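Local structure of ADP-ribosylglycohydrolase (Thermus thermophilus, 2YZV) at residues D237-E240 with G241-A245. The protein belongs to the ADP-ribosylglycohydrolase family and adopts a compact all-helical fold, with magnesium ions bound in this model. Residues are numbered along the deposited sequence; the frame is centred on the assembly and turned at random.
Sequences DFEE and GMRLA
G241 N reaches back to D237 O at 3.1 Å and opens a run of i to i+4 backbone bonds that M242, R243 and L244 continue to F238, E239 and E240, forming the first turns of helix 238-246. D237 is the N-cap: its OD1 takes the amide of E240 at 2.7 Å in a nearly straight bond (173°), satisfying a first-turn N-H that has no helical carbonyl behind it to bond to. On the buried side F238 and M242 run alongside each other. M242 bends at chi2 and chi3 (60° and 76°), which carries its methyl to the phenyl ring, CE lying 3.6 Å from F238 CZ in an oblique approach. The chain is all-helical, without strands, and this short helix packs between other helices: F238 and M242 face helices 252-267 and 274-279, while L244 turns to W230 of helix 221-234.

E239 and R243, one turn apart, pair in a salt bridge through OE1 and NH2. The carboxylate lies above one face of the guanidinium, displaced toward its rim, the two planes 63° apart; OE1 is too near the guanidinium in the model, so the detail of this pairing is less sure. R275 also pairs with E239, and E41 with R243, so both charges are shared. E240 instead directs its carboxylate to R236, just before the helix.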
ATOM      1  N   ASP A 237       7.487  11.679 -12.411  1.00 16.42           N
ATOM      2  CA  ASP A 237       6.314  12.255 -11.771  1.00 16.28           C
ATOM      3  C   ASP A 237       5.378  11.110 -11.401  1.00 15.75           C
ATOM      4  O   ASP A 237       5.642   9.957 -11.744  1.00 14.46           O
ATOM      5  CB  ASP A 237       5.608  13.267 -12.688  1.00 18.55           C
ATOM      6  CG  ASP A 237       5.317  12.716 -14.067  1.00 22.17           C
ATOM      7  OD1 ASP A 237       4.713  11.630 -14.170  1.00 21.95           O
ATOM      8  OD2 ASP A 237       5.684  13.382 -15.059  1.00 26.50           O
ATOM      9  N   PHE A 238       4.298  11.420 -10.695  1.00 14.55           N
ATOM     10  CA  PHE A 238       3.359  10.386 -10.271  1.00 13.75           C
ATOM     11  C   PHE A 238       2.851   9.534 -11.432  1.00 14.75           C
ATOM     12  O   PHE A 238       2.908   8.300 -11.392  1.00 14.39           O
ATOM     13  CB  PHE A 238       2.163  11.014  -9.558  1.00 12.50           C
ATOM     14  CG  PHE A 238       1.249  10.010  -8.917  1.00 11.29           C
ATOM     15  CD1 PHE A 238       1.409   9.661  -7.580  1.00 10.62           C
ATOM     16  CD2 PHE A 238       0.238   9.398  -9.656  1.00 12.02           C
ATOM     17  CE1 PHE A 238       0.580   8.718  -6.982  1.00 11.18           C
ATOM     18  CE2 PHE A 238      -0.598   8.453  -9.070  1.00 12.48           C
ATOM     19  CZ  PHE A 238      -0.427   8.111  -7.728  1.00 11.45           C
ATOM     20  N   GLU A 239       2.348  10.199 -12.464  1.00 14.79           N
ATOM     21  CA  GLU A 239       1.803   9.513 -13.629  1.00 15.62           C
ATOM     22  C   GLU A 239       2.786   8.562 -14.306  1.00 15.23           C
ATOM     23  O   GLU A 239       2.466   7.397 -14.550  1.00 13.81           O
ATOM     24  CB  GLU A 239       1.298  10.541 -14.646  1.00 18.40           C
ATOM     25  CG  GLU A 239       0.584   9.931 -15.841  1.00 22.49           C
ATOM     26  CD  GLU A 239      -0.026  10.981 -16.750  1.00 26.11           C
ATOM     27  OE1 GLU A 239      -0.749  10.605 -17.694  1.00 29.23           O
ATOM     28  OE2 GLU A 239       0.221  12.184 -16.520  1.00 29.92           O
ATOM     29  N   GLU A 240       3.984   9.048 -14.609  1.00 14.46           N
ATOM     30  CA  GLU A 240       4.969   8.206 -15.279  1.00 15.05           C
ATOM     31  C   GLU A 240       5.346   6.978 -14.457  1.00 14.06           C
ATOM     32  O   GLU A 240       5.437   5.868 -14.991  1.00 14.27           O
ATOM     33  CB  GLU A 240       6.226   9.011 -15.619  1.00 17.97           C
ATOM     34  CG  GLU A 240       7.265   8.192 -16.364  1.00 19.65           C
ATOM     35  CD  GLU A 240       8.415   9.026 -16.888  1.00 22.76           C
ATOM     36  OE1 GLU A 240       9.028   9.768 -16.096  1.00 20.26           O
ATOM     37  OE2 GLU A 240       8.706   8.931 -18.100  1.00 29.01           O
ATOM     38  N   GLY A 241       5.564   7.178 -13.160  1.00 12.51           N
ATOM     39  CA  GLY A 241       5.917   6.067 -12.296  1.00 12.13           C
ATOM     40  C   GLY A 241       4.771   5.077 -12.176  1.00 10.14           C
ATOM     41  O   GLY A 241       4.989   3.868 -12.156  1.00 10.47           O
ATOM     42  N   MET A 242       3.546   5.585 -12.100  1.00  9.57           N
ATOM     43  CA  MET A 242       2.384   4.708 -11.989  1.00  8.27           C
ATOM     44  C   MET A 242       2.241   3.827 -13.225  1.00  8.86           C
ATOM     45  O   MET A 242       1.950   2.632 -13.115  1.00  8.55           O
ATOM     46  CB  MET A 242       1.106   5.519 -11.788  1.00  8.33           C
ATOM     47  CG  MET A 242      -0.147   4.656 -11.639  1.00  8.62           C
ATOM     48  SD  MET A 242      -0.084   3.522 -10.217  1.00 10.07           S
ATOM     49  CE  MET A 242      -0.406   4.667  -8.882  1.00  9.50           C
ATOM     50  N   ARG A 243       2.437   4.409 -14.405  1.00 10.34           N
ATOM     51  CA  ARG A 243       2.338   3.620 -15.628  1.00 10.15           C
ATOM     52  C   ARG A 243       3.432   2.556 -15.664  1.00  9.87           C
ATOM     53  O   ARG A 243       3.199   1.440 -16.118  1.00 10.00           O
ATOM     54  CB  ARG A 243       2.407   4.527 -16.859  1.00 13.16           C
ATOM     55  CG  ARG A 243       1.106   5.271 -17.091  1.00 15.41           C
ATOM     56  CD  ARG A 243       1.226   6.328 -18.165  1.00 20.48           C
ATOM     57  NE  ARG A 243      -0.058   6.984 -18.392  1.00 25.47           N
ATOM     58  CZ  ARG A 243      -0.207   8.130 -19.047  1.00 28.03           C
ATOM     59  NH1 ARG A 243       0.854   8.757 -19.536  1.00 28.42           N
ATOM     60  NH2 ARG A 243      -1.418   8.644 -19.218  1.00 28.55           N
ATOM     61  N   LEU A 244       4.625   2.889 -15.180  1.00 10.12           N
ATOM     62  CA  LEU A 244       5.701   1.905 -15.159  1.00 10.36           C
ATOM     63  C   LEU A 244       5.306   0.748 -14.253  1.00  9.82           C
ATOM     64  O   LEU A 244       5.495  -0.418 -14.594  1.00 11.65           O
ATOM     65  CB  LEU A 244       7.005   2.521 -14.639  1.00 10.97           C
ATOM     66  CG  LEU A 244       7.748   3.482 -15.566  1.00 12.12           C
ATOM     67  CD1 LEU A 244       9.037   3.927 -14.882  1.00 13.16           C
ATOM     68  CD2 LEU A 244       8.058   2.793 -16.888  1.00 12.99           C
ATOM     69  N   ALA A 245       4.743   1.079 -13.097  1.00 10.11           N
ATOM     70  CA  ALA A 245       4.348   0.058 -12.137  1.00  9.68           C
ATOM     71  C   ALA A 245       3.276  -0.899 -12.638  1.00 10.33           C
ATOM     72  O   ALA A 245       3.446  -2.117 -12.576  1.00  9.95           O
ATOM     73  CB  ALA A 245       3.879   0.716 -10.840  1.00  9.48           C
TER